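KLLA0E08119p (PDB 3VA7) probably catalyses the biotin-dependent, ATP-driven carboxylation of urea, this chain being the urea carboxylase part of a longer multifunctional enzyme. Local coordinates at residues Gly670-Ile675 against Tyr847-Tyr852; Asp676-Glu681 against Gly755-Ala760. One frame throughout, in Å; residues are numbered along the deposited sequence.

Interaction 1: residues Gly670-Ile675 against Tyr847-Tyr852; sequences GPHGSI and YILVEY
Part of the interface between the A/B and C/D subdomains of the carboxyltransferase is formed where Pro671 and His672, in the loop after strand 662-669, meet Leu849 and Glu851 of strand 847-852. The evidence for side-chain packing is the approach of CD2 of Leu849 to CB of Pro671, 3.8 Å; the nearest CA atoms, of the same two residues, are 7.2 Å apart, and the model has no hydrogen bond across the segments. Leu849 points toward the loop with CG anti to its backbone N (chi1 -178°), which brings its CD2 branch also to 4.1 Å from NE2 of His672. The Leu849 side chain crosses those of Pro671 and His672 at about a right angle, its CD2 oblique to the imidazole. Pro671, which follows a cis peptide bond, also sets its CB over the centre of the His672 ring. Glu851 comes from the opposite direction, its carboxylate nearly coplanar with the imidazole, 21° between planes. As modelled, OE2 of Glu851 lies at the ring edge facing CE1 of His672, with NE2 farther off at 3.8 Å; at this resolution the ring flip may be uncertain, and the short approach carries no weight. The polar pairing of Glu851 lies with Arg841, which makes a salt bridge to OE1 and also donates to the carbonyl O of Pro671. The result is a loop-against-sheet interface between subdomains, set on the middle strand of a five-stranded antiparallel sheet.

Interaction 2: residues Asp676-Glu681 against Gly755-Ala760; sequences DLFKEE and GFVCQA. With BTI (5-(hexahydro-2-oxo-1H-thieno[3,4-D]imidazol-6-yl)pentanal), chain B.
An amide oxygen over an aromatic face is the odd feature here: OE1 of Gln759 sits above the Phe678 ring, offset toward its rim, 3.6 Å from CE1. The amide plane is turned 67° from the ring, and no hydrogen bond crosses between the segments. At this resolution the O and N of a side-chain amide may not be distinguished, so OE1 is the modelled choice. The bend at chi2 (73°) brings OE1 over the ring. Val757 approaches Phe678 from the opposite direction, CG2 lying 3.8 Å from CZ of Phe678 and oblique to the ring, while its other methyl, CG1, is 4.2 Å from CD1 of Leu677. Phe738 adds an edge-to-face partner for Phe678, and Ile683 also touches it. With an alanine here instead of Phe678, a gap would probably open beside Val757 CG2, Phe738 would lose its ring partner and the ring beneath Gln759 OE1 would be gone. The beginning of 755-760 faces the cofactor. There the N of Gly755 donates to O3 of the biotinyl group BTI over 3.1 Å with an N-H...O angle of 144°, and CD1 of Phe756 is 3.4 Å from that O3 at the ring edge. Asn737 binds BTI too. A mainly apolar cluster, with one amide in it, lies beside strand 756-762, whose start lines the biotin pocket of the carboxyltransferase.

How the interactions relate
Both contacts are buried, and their loop sides are consecutive: 670-675 runs straight into 676-681. Interaction 1 joins the A/B part to the C/D part, whereas interaction 2 stays within A/B and reaches the biotin pocket through Gly755 and Phe756. Backbone pairing ties them together, with N of His672 probably hydrogen-bonded to O of Cys758 at 2.8 Å and N of Gly670 to O of Gln759 at 3.2 Å. His672 also packs on Leu677. Neither contact has a cross-segment hydrogen bond, but interaction 1 places a carboxylate at a ring edge, while interaction 2 is mainly aliphatic and aromatic. Arg841 serves both neighbourhoods, forming salt bridges with Glu851 and Asp676.

Interaction 1: residues Gly670-Ile675 against Tyr847-Tyr852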
ATOM      1  N   GLY A 670      -8.880  24.944 -22.796  1.00 35.11           N
ATOM      2  CA  GLY A 670      -8.945  25.336 -21.356  1.00 33.82           C
ATOM      3  C   GLY A 670      -8.287  24.426 -20.312  1.00 32.34           C
ATOM      4  O   GLY A 670      -8.235  23.230 -20.511  1.00 32.87           O
ATOM      5  N   PRO A 671      -7.912  24.954 -19.136  1.00 31.81           N
ATOM      6  CA  PRO A 671      -8.337  26.244 -18.629  1.00 31.69           C
ATOM      7  C   PRO A 671      -7.549  27.404 -19.114  1.00 32.20           C
ATOM      8  O   PRO A 671      -8.102  28.498 -19.260  1.00 33.34           O
ATOM      9  CB  PRO A 671      -8.149  26.129 -17.127  1.00 31.37           C
ATOM     10  CG  PRO A 671      -7.504  24.892 -16.878  1.00 32.06           C
ATOM     11  CD  PRO A 671      -7.617  24.019 -18.050  1.00 32.16           C
ATOM     12  N   HIS A 672      -6.264  27.212 -19.366  1.00 32.32           N
ATOM     13  CA  HIS A 672      -5.414  28.393 -19.523  1.00 31.22           C
ATOM     14  C   HIS A 672      -4.977  28.745 -20.964  1.00 31.20           C
ATOM     15  O   HIS A 672      -4.179  29.634 -21.165  1.00 29.57           O
ATOM     16  CB  HIS A 672      -4.276  28.366 -18.512  1.00 30.37           C
ATOM     17  CG  HIS A 672      -4.739  28.140 -17.107  1.00 30.92           C
ATOM     18  ND1 HIS A 672      -5.485  29.067 -16.414  1.00 29.58           N
ATOM     19  CD2 HIS A 672      -4.583  27.082 -16.267  1.00 32.28           C
ATOM     20  CE1 HIS A 672      -5.779  28.595 -15.214  1.00 26.93           C
ATOM     21  NE2 HIS A 672      -5.248  27.390 -15.103  1.00 30.81           N
ATOM     22  N   GLY A 673      -5.569  28.086 -21.965  1.00 33.14           N
ATOM     23  CA  GLY A 673      -5.280  28.415 -23.392  1.00 34.54           C
ATOM     24  C   GLY A 673      -5.881  29.772 -23.772  1.00 35.66           C
ATOM     25  O   GLY A 673      -6.686  29.858 -24.694  1.00 35.87           O
ATOM     26  N   SER A 674      -5.487  30.831 -23.062  1.00 35.98           N
ATOM     27  CA  SER A 674      -6.047  32.170 -23.278  1.00 36.21           C
ATOM     28  C   SER A 674      -4.923  33.154 -23.158  1.00 36.89           C
ATOM     29  O   SER A 674      -3.890  32.804 -22.590  1.00 37.99           O
ATOM     30  CB  SER A 674      -7.082  32.487 -22.225  1.00 36.04           C
ATOM     31  OG  SER A 674      -6.478  32.454 -20.963  1.00 33.44           O
ATOM     32  N   ILE A 675      -5.095  34.369 -23.683  1.00 36.79           N
ATOM     33  CA  ILE A 675      -3.927  35.254 -23.920  1.00 36.77           C
ATOM     34  C   ILE A 675      -3.503  36.068 -22.676  1.00 35.92           C
ATOM     35  O   ILE A 675      -2.573  36.872 -22.751  1.00 36.61           O
ATOM     36  CB  ILE A 675      -4.101  36.177 -25.186  1.00 37.10           C
ATOM     37  CG1 ILE A 675      -5.276  37.170 -25.013  1.00 39.03           C
ATOM     38  CG2 ILE A 675      -4.357  35.359 -26.424  1.00 37.04           C
ATOM     39  CD1 ILE A 675      -5.309  38.300 -26.089  1.00 40.06           C
ATOM     40  N   TYR A 847     -15.534  19.271 -16.030  1.00 23.63           N
ATOM     41  CA  TYR A 847     -15.349  20.211 -14.956  1.00 23.13           C
ATOM     42  C   TYR A 847     -15.288  21.609 -15.440  1.00 22.69           C
ATOM     43  O   TYR A 847     -14.850  21.880 -16.580  1.00 21.38           O
ATOM     44  CB  TYR A 847     -13.966  20.072 -14.323  1.00 24.61           C
ATOM     45  CG  TYR A 847     -13.333  18.730 -14.135  1.00 24.04           C
ATOM     46  CD1 TYR A 847     -12.796  17.991 -15.235  1.00 20.86           C
ATOM     47  CD2 TYR A 847     -13.189  18.240 -12.847  1.00 23.27           C
ATOM     48  CE1 TYR A 847     -12.184  16.793 -15.033  1.00 21.06           C
ATOM     49  CE2 TYR A 847     -12.548  17.051 -12.614  1.00 26.42           C
ATOM     50  CZ  TYR A 847     -12.033  16.340 -13.690  1.00 26.56           C
ATOM     51  OH  TYR A 847     -11.429  15.174 -13.348  1.00 28.48           O
ATOM     52  N   ILE A 848     -15.623  22.487 -14.501  1.00 21.45           N
ATOM     53  CA  ILE A 848     -15.496  23.915 -14.670  1.00 21.51           C
ATOM     54  C   ILE A 848     -14.582  24.367 -13.539  1.00 22.24           C
ATOM     55  O   ILE A 848     -14.795  24.017 -12.386  1.00 21.43           O
ATOM     56  CB  ILE A 848     -16.897  24.631 -14.533  1.00 21.29           C
ATOM     57  CG1 ILE A 848     -17.867  24.244 -15.701  1.00 22.60           C
ATOM     58  CG2 ILE A 848     -16.749  26.114 -14.396  1.00 16.31           C
ATOM     59  CD1 ILE A 848     -19.214  25.153 -15.788  1.00 18.10           C
ATOM     60  N   LEU A 849     -13.546  25.116 -13.878  1.00 23.01           N
ATOM     61  CA  LEU A 849     -12.683  25.682 -12.885  1.00 24.22           C
ATOM     62  C   LEU A 849     -13.159  27.094 -12.494  1.00 24.74           C
ATOM     63  O   LEU A 849     -13.272  27.958 -13.372  1.00 25.44           O
ATOM     64  CB  LEU A 849     -11.269  25.710 -13.468  1.00 24.28           C
ATOM     65  CG  LEU A 849     -10.134  26.251 -12.569  1.00 26.40           C
ATOM     66  CD1 LEU A 849      -9.842  25.319 -11.409  1.00 21.78           C
ATOM     67  CD2 LEU A 849      -8.847  26.528 -13.381  1.00 25.87           C
ATOM     68  N   VAL A 850     -13.403  27.344 -11.207  1.00 24.83           N
ATOM     69  CA  VAL A 850     -13.817  28.693 -10.723  1.00 25.55           C
ATOM     70  C   VAL A 850     -12.601  29.377 -10.103  1.00 27.29           C
ATOM     71  O   VAL A 850     -12.021  28.874  -9.122  1.00 27.84           O
ATOM     72  CB  VAL A 850     -14.935  28.595  -9.603  1.00 25.43           C
ATOM     73  CG1 VAL A 850     -15.377  29.927  -9.125  1.00 23.41           C
ATOM     74  CG2 VAL A 850     -16.130  27.860 -10.080  1.00 24.81           C
ATOM     75  N   GLU A 851     -12.200  30.513 -10.641  1.00 28.58           N
ATOM     76  CA  GLU A 851     -11.024  31.221 -10.113  1.00 30.47           C
ATOM     77  C   GLU A 851     -11.321  32.581  -9.465  1.00 31.67           C
ATOM     78  O   GLU A 851     -11.831  33.488 -10.101  1.00 31.78           O
ATOM     79  CB  GLU A 851     -10.007  31.432 -11.233  1.00 29.92           C
ATOM     80  CG  GLU A 851      -9.392  30.169 -11.733  1.00 31.24           C
ATOM     81  CD  GLU A 851      -8.444  30.482 -12.846  1.00 34.52           C
ATOM     82  OE1 GLU A 851      -8.580  31.574 -13.446  1.00 36.63           O
ATOM     83  OE2 GLU A 851      -7.568  29.649 -13.123  1.00 35.12           O
ATOM     84  N   TYR A 852     -10.979  32.731  -8.209  1.00 33.80           N
ATOM     85  CA  TYR A 852     -11.159  34.027  -7.557  1.00 36.33           C
ATOM     86  C   TYR A 852     -10.004  35.038  -7.666  1.00 38.21           C
ATOM     87  O   TYR A 852      -8.816  34.689  -7.611  1.00 39.96           O
ATOM     88  CB  TYR A 852     -11.519  33.830  -6.083  1.00 35.79           C
ATOM     89  CG  TYR A 852     -12.882  33.215  -5.866  1.00 35.16           C
ATOM     90  CD1 TYR A 852     -14.060  33.790  -6.424  1.00 35.22           C
ATOM     91  CD2 TYR A 852     -13.013  32.087  -5.117  1.00 31.14           C
ATOM     92  CE1 TYR A 852     -15.310  33.234  -6.185  1.00 32.52           C
ATOM     93  CE2 TYR A 852     -14.257  31.534  -4.883  1.00 32.77           C
ATOM     94  CZ  TYR A 852     -15.390  32.097  -5.411  1.00 31.31           C
ATOM     95  OH  TYR A 852     -16.585  31.466  -5.158  1.00 30.09           O
TER

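Interaction 2: residues Asp676-Glu681 against Gly755-Ala760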
ATOM      1  N   ASP A 676      -4.192  35.882 -21.554  1.00 34.78           N
ATOM      2  CA  ASP A 676      -3.757  36.409 -20.252  1.00 34.23           C
ATOM      3  C   ASP A 676      -2.499  35.643 -19.796  1.00 35.10           C
ATOM      4  O   ASP A 676      -1.730  36.159 -18.978  1.00 33.74           O
ATOM      5  CB  ASP A 676      -4.867  36.283 -19.174  1.00 33.41           C
ATOM      6  CG  ASP A 676      -5.571  34.938 -19.211  1.00 34.26           C
ATOM      7  OD1 ASP A 676      -5.975  34.367 -18.180  1.00 37.99           O
ATOM      8  OD2 ASP A 676      -5.710  34.400 -20.305  1.00 39.06           O
ATOM      9  N   LEU A 677      -2.291  34.439 -20.362  1.00 36.08           N
ATOM     10  CA  LEU A 677      -1.178  33.553 -19.999  1.00 37.84           C
ATOM     11  C   LEU A 677      -0.196  33.168 -21.141  1.00 38.17           C
ATOM     12  O   LEU A 677       1.017  33.256 -20.950  1.00 38.30           O
ATOM     13  CB  LEU A 677      -1.726  32.281 -19.318  1.00 38.16           C
ATOM     14  CG  LEU A 677      -2.619  32.632 -18.139  1.00 39.28           C
ATOM     15  CD1 LEU A 677      -3.612  31.532 -17.765  1.00 37.72           C
ATOM     16  CD2 LEU A 677      -1.720  33.013 -16.976  1.00 38.65           C
ATOM     17  N   PHE A 678      -0.714  32.683 -22.270  1.00 38.65           N
ATOM     18  CA  PHE A 678       0.094  32.362 -23.474  1.00 39.94           C
ATOM     19  C   PHE A 678      -0.069  33.376 -24.638  1.00 40.93           C
ATOM     20  O   PHE A 678      -1.160  33.879 -24.891  1.00 40.92           O
ATOM     21  CB  PHE A 678      -0.322  31.024 -24.048  1.00 39.15           C
ATOM     22  CG  PHE A 678      -0.121  29.863 -23.132  1.00 40.20           C
ATOM     23  CD1 PHE A 678      -1.139  29.465 -22.261  1.00 38.81           C
ATOM     24  CD2 PHE A 678       1.073  29.124 -23.165  1.00 39.86           C
ATOM     25  CE1 PHE A 678      -0.986  28.378 -21.437  1.00 37.11           C
ATOM     26  CE2 PHE A 678       1.244  28.023 -22.339  1.00 37.66           C
ATOM     27  CZ  PHE A 678       0.210  27.645 -21.469  1.00 38.84           C
ATOM     28  N   LYS A 679       0.984  33.633 -25.398  1.00 42.07           N
ATOM     29  CA  LYS A 679       0.768  34.395 -26.623  1.00 43.68           C
ATOM     30  C   LYS A 679      -0.135  33.649 -27.602  1.00 44.42           C
ATOM     31  O   LYS A 679      -0.027  32.414 -27.732  1.00 44.83           O
ATOM     32  CB  LYS A 679       2.087  34.788 -27.296  1.00 43.64           C
ATOM     33  CG  LYS A 679       2.662  36.036 -26.683  1.00 44.16           C
ATOM     34  CD  LYS A 679       4.086  36.308 -27.145  1.00 50.56           C
ATOM     35  CE  LYS A 679       4.747  37.361 -26.220  1.00 54.22           C
ATOM     36  NZ  LYS A 679       3.671  38.192 -25.492  1.00 54.75           N
ATOM     37  N   GLU A 680      -1.036  34.407 -28.253  1.00 45.35           N
ATOM     38  CA  GLU A 680      -1.832  33.968 -29.421  1.00 46.01           C
ATOM     39  C   GLU A 680      -1.133  32.946 -30.294  1.00 45.32           C
ATOM     40  O   GLU A 680      -1.643  31.849 -30.459  1.00 45.10           O
ATOM     41  CB  GLU A 680      -2.205  35.159 -30.311  1.00 47.28           C
ATOM     42  CG  GLU A 680      -3.628  35.729 -30.142  1.00 51.88           C
ATOM     43  CD  GLU A 680      -4.667  34.761 -30.648  1.00 58.84           C
ATOM     44  OE1 GLU A 680      -5.663  34.455 -29.913  1.00 56.55           O
ATOM     45  OE2 GLU A 680      -4.438  34.282 -31.793  1.00 63.39           O
ATOM     46  N   GLU A 681       0.026  33.295 -30.865  1.00 45.07           N
ATOM     47  CA  GLU A 681       0.675  32.370 -31.817  1.00 44.94           C
ATOM     48  C   GLU A 681       1.049  31.051 -31.169  1.00 43.91           C
ATOM     49  O   GLU A 681       0.916  29.976 -31.791  1.00 43.85           O
ATOM     50  CB  GLU A 681       1.838  32.976 -32.627  1.00 45.13           C
ATOM     51  CG  GLU A 681       2.884  33.767 -31.874  1.00 49.66           C
ATOM     52  CD  GLU A 681       4.207  33.888 -32.670  1.00 57.14           C
ATOM     53  OE1 GLU A 681       4.962  34.864 -32.405  1.00 59.12           O
ATOM     54  OE2 GLU A 681       4.498  33.020 -33.561  1.00 57.64           O
ATOM     55  N   GLY A 755       0.933  23.318  -9.443  1.00 25.91           N
ATOM     56  CA  GLY A 755       1.401  24.699  -9.371  1.00 25.37           C
ATOM     57  C   GLY A 755       1.675  25.347 -10.733  1.00 26.76           C
ATOM     58  O   GLY A 755       2.306  26.424 -10.772  1.00 26.13           O
ATOM     59  N   PHE A 756       1.210  24.719 -11.837  1.00 26.92           N
ATOM     60  CA  PHE A 756       1.427  25.244 -13.210  1.00 28.10           C
ATOM     61  C   PHE A 756       0.159  25.357 -14.049  1.00 28.27           C
ATOM     62  O   PHE A 756      -0.802  24.650 -13.818  1.00 28.09           O
ATOM     63  CB  PHE A 756       2.337  24.324 -14.043  1.00 28.66           C
ATOM     64  CG  PHE A 756       3.612  23.909 -13.366  1.00 32.29           C
ATOM     65  CD1 PHE A 756       3.684  22.692 -12.659  1.00 33.68           C
ATOM     66  CD2 PHE A 756       4.764  24.704 -13.461  1.00 33.67           C
ATOM     67  CE1 PHE A 756       4.879  22.294 -12.039  1.00 35.60           C
ATOM     68  CE2 PHE A 756       5.961  24.301 -12.840  1.00 36.09           C
ATOM     69  CZ  PHE A 756       6.024  23.080 -12.144  1.00 33.68           C
ATOM     70  N   VAL A 757       0.184  26.191 -15.094  1.00 29.10           N
ATOM     71  CA  VAL A 757      -0.984  26.353 -15.962  1.00 29.12           C
ATOM     72  C   VAL A 757      -1.178  25.108 -16.830  1.00 30.04           C
ATOM     73  O   VAL A 757      -0.223  24.412 -17.140  1.00 29.94           O
ATOM     74  CB  VAL A 757      -0.850  27.595 -16.832  1.00 29.30           C
ATOM     75  CG1 VAL A 757      -0.856  28.845 -15.989  1.00 30.01           C
ATOM     76  CG2 VAL A 757       0.419  27.557 -17.639  1.00 29.94           C
ATOM     77  N   CYS A 758      -2.431  24.813 -17.176  1.00 30.86           N
ATOM     78  CA  CYS A 758      -2.821  23.712 -18.081  1.00 30.59           C
ATOM     79  C   CYS A 758      -3.450  24.345 -19.321  1.00 32.11           C
ATOM     80  O   CYS A 758      -4.315  25.252 -19.205  1.00 34.85           O
ATOM     81  CB  CYS A 758      -3.854  22.815 -17.425  1.00 28.49           C
ATOM     82  SG  CYS A 758      -3.245  21.767 -16.057  1.00 29.56           S
ATOM     83  N   GLN A 759      -3.091  23.868 -20.500  1.00 31.34           N
ATOM     84  CA  GLN A 759      -3.482  24.535 -21.724  1.00 30.73           C
ATOM     85  C   GLN A 759      -4.854  24.058 -22.167  1.00 30.79           C
ATOM     86  O   GLN A 759      -5.727  24.867 -22.485  1.00 32.23           O
ATOM     87  CB  GLN A 759      -2.387  24.330 -22.793  1.00 30.52           C
ATOM     88  CG  GLN A 759      -2.812  24.411 -24.231  1.00 32.18           C
ATOM     89  CD  GLN A 759      -3.115  25.820 -24.718  1.00 35.28           C
ATOM     90  OE1 GLN A 759      -2.444  26.785 -24.361  1.00 39.35           O
ATOM     91  NE2 GLN A 759      -4.125  25.938 -25.544  1.00 36.03           N
ATOM     92  N   ALA A 760      -5.050  22.747 -22.172  1.00 30.77           N
ATOM     93  CA  ALA A 760      -6.224  22.090 -22.748  1.00 30.52           C
ATOM     94  C   ALA A 760      -6.373  20.794 -21.951  1.00 30.63           C
ATOM     95  O   ALA A 760      -5.461  20.480 -21.165  1.00 31.30           O
ATOM     96  CB  ALA A 760      -5.997  21.784 -24.210  1.00 29.35           C
TER
HETATM   97  C11 BTI B1901       5.492  12.551 -15.041  1.00 25.60           C
HETATM   98  O11 BTI B1901       6.600  13.080 -14.718  1.00 24.16           O
HETATM   99  C10 BTI B1901       4.091  13.170 -14.754  1.00 21.46           C
HETATM  100  C9  BTI B1901       4.229  14.457 -13.943  1.00 18.39           C
HETATM  101  C8  BTI B1901       2.985  15.330 -13.857  1.00 21.52           C
HETATM  102  C7  BTI B1901       3.244  16.806 -13.492  1.00 20.98           C
HETATM  103  C2  BTI B1901       4.129  17.025 -12.282  1.00 22.09           C
HETATM  104  S1  BTI B1901       3.475  16.301 -10.808  1.00 26.18           S
HETATM  105  C6  BTI B1901       4.352  17.382  -9.734  1.00 24.36           C
HETATM  106  C5  BTI B1901       4.638  18.663 -10.487  1.00 25.05           C
HETATM  107  N3  BTI B1901       3.597  19.535 -10.009  1.00 23.28           N
HETATM  108  C3  BTI B1901       2.719  19.778 -10.946  1.00 25.41           C
HETATM  109  O3  BTI B1901       1.694  20.590 -10.786  1.00 28.17           O
HETATM  110  N2  BTI B1901       3.007  19.158 -12.071  1.00 26.61           N
HETATM  111  C4  BTI B1901       4.306  18.503 -11.977  1.00 25.69           C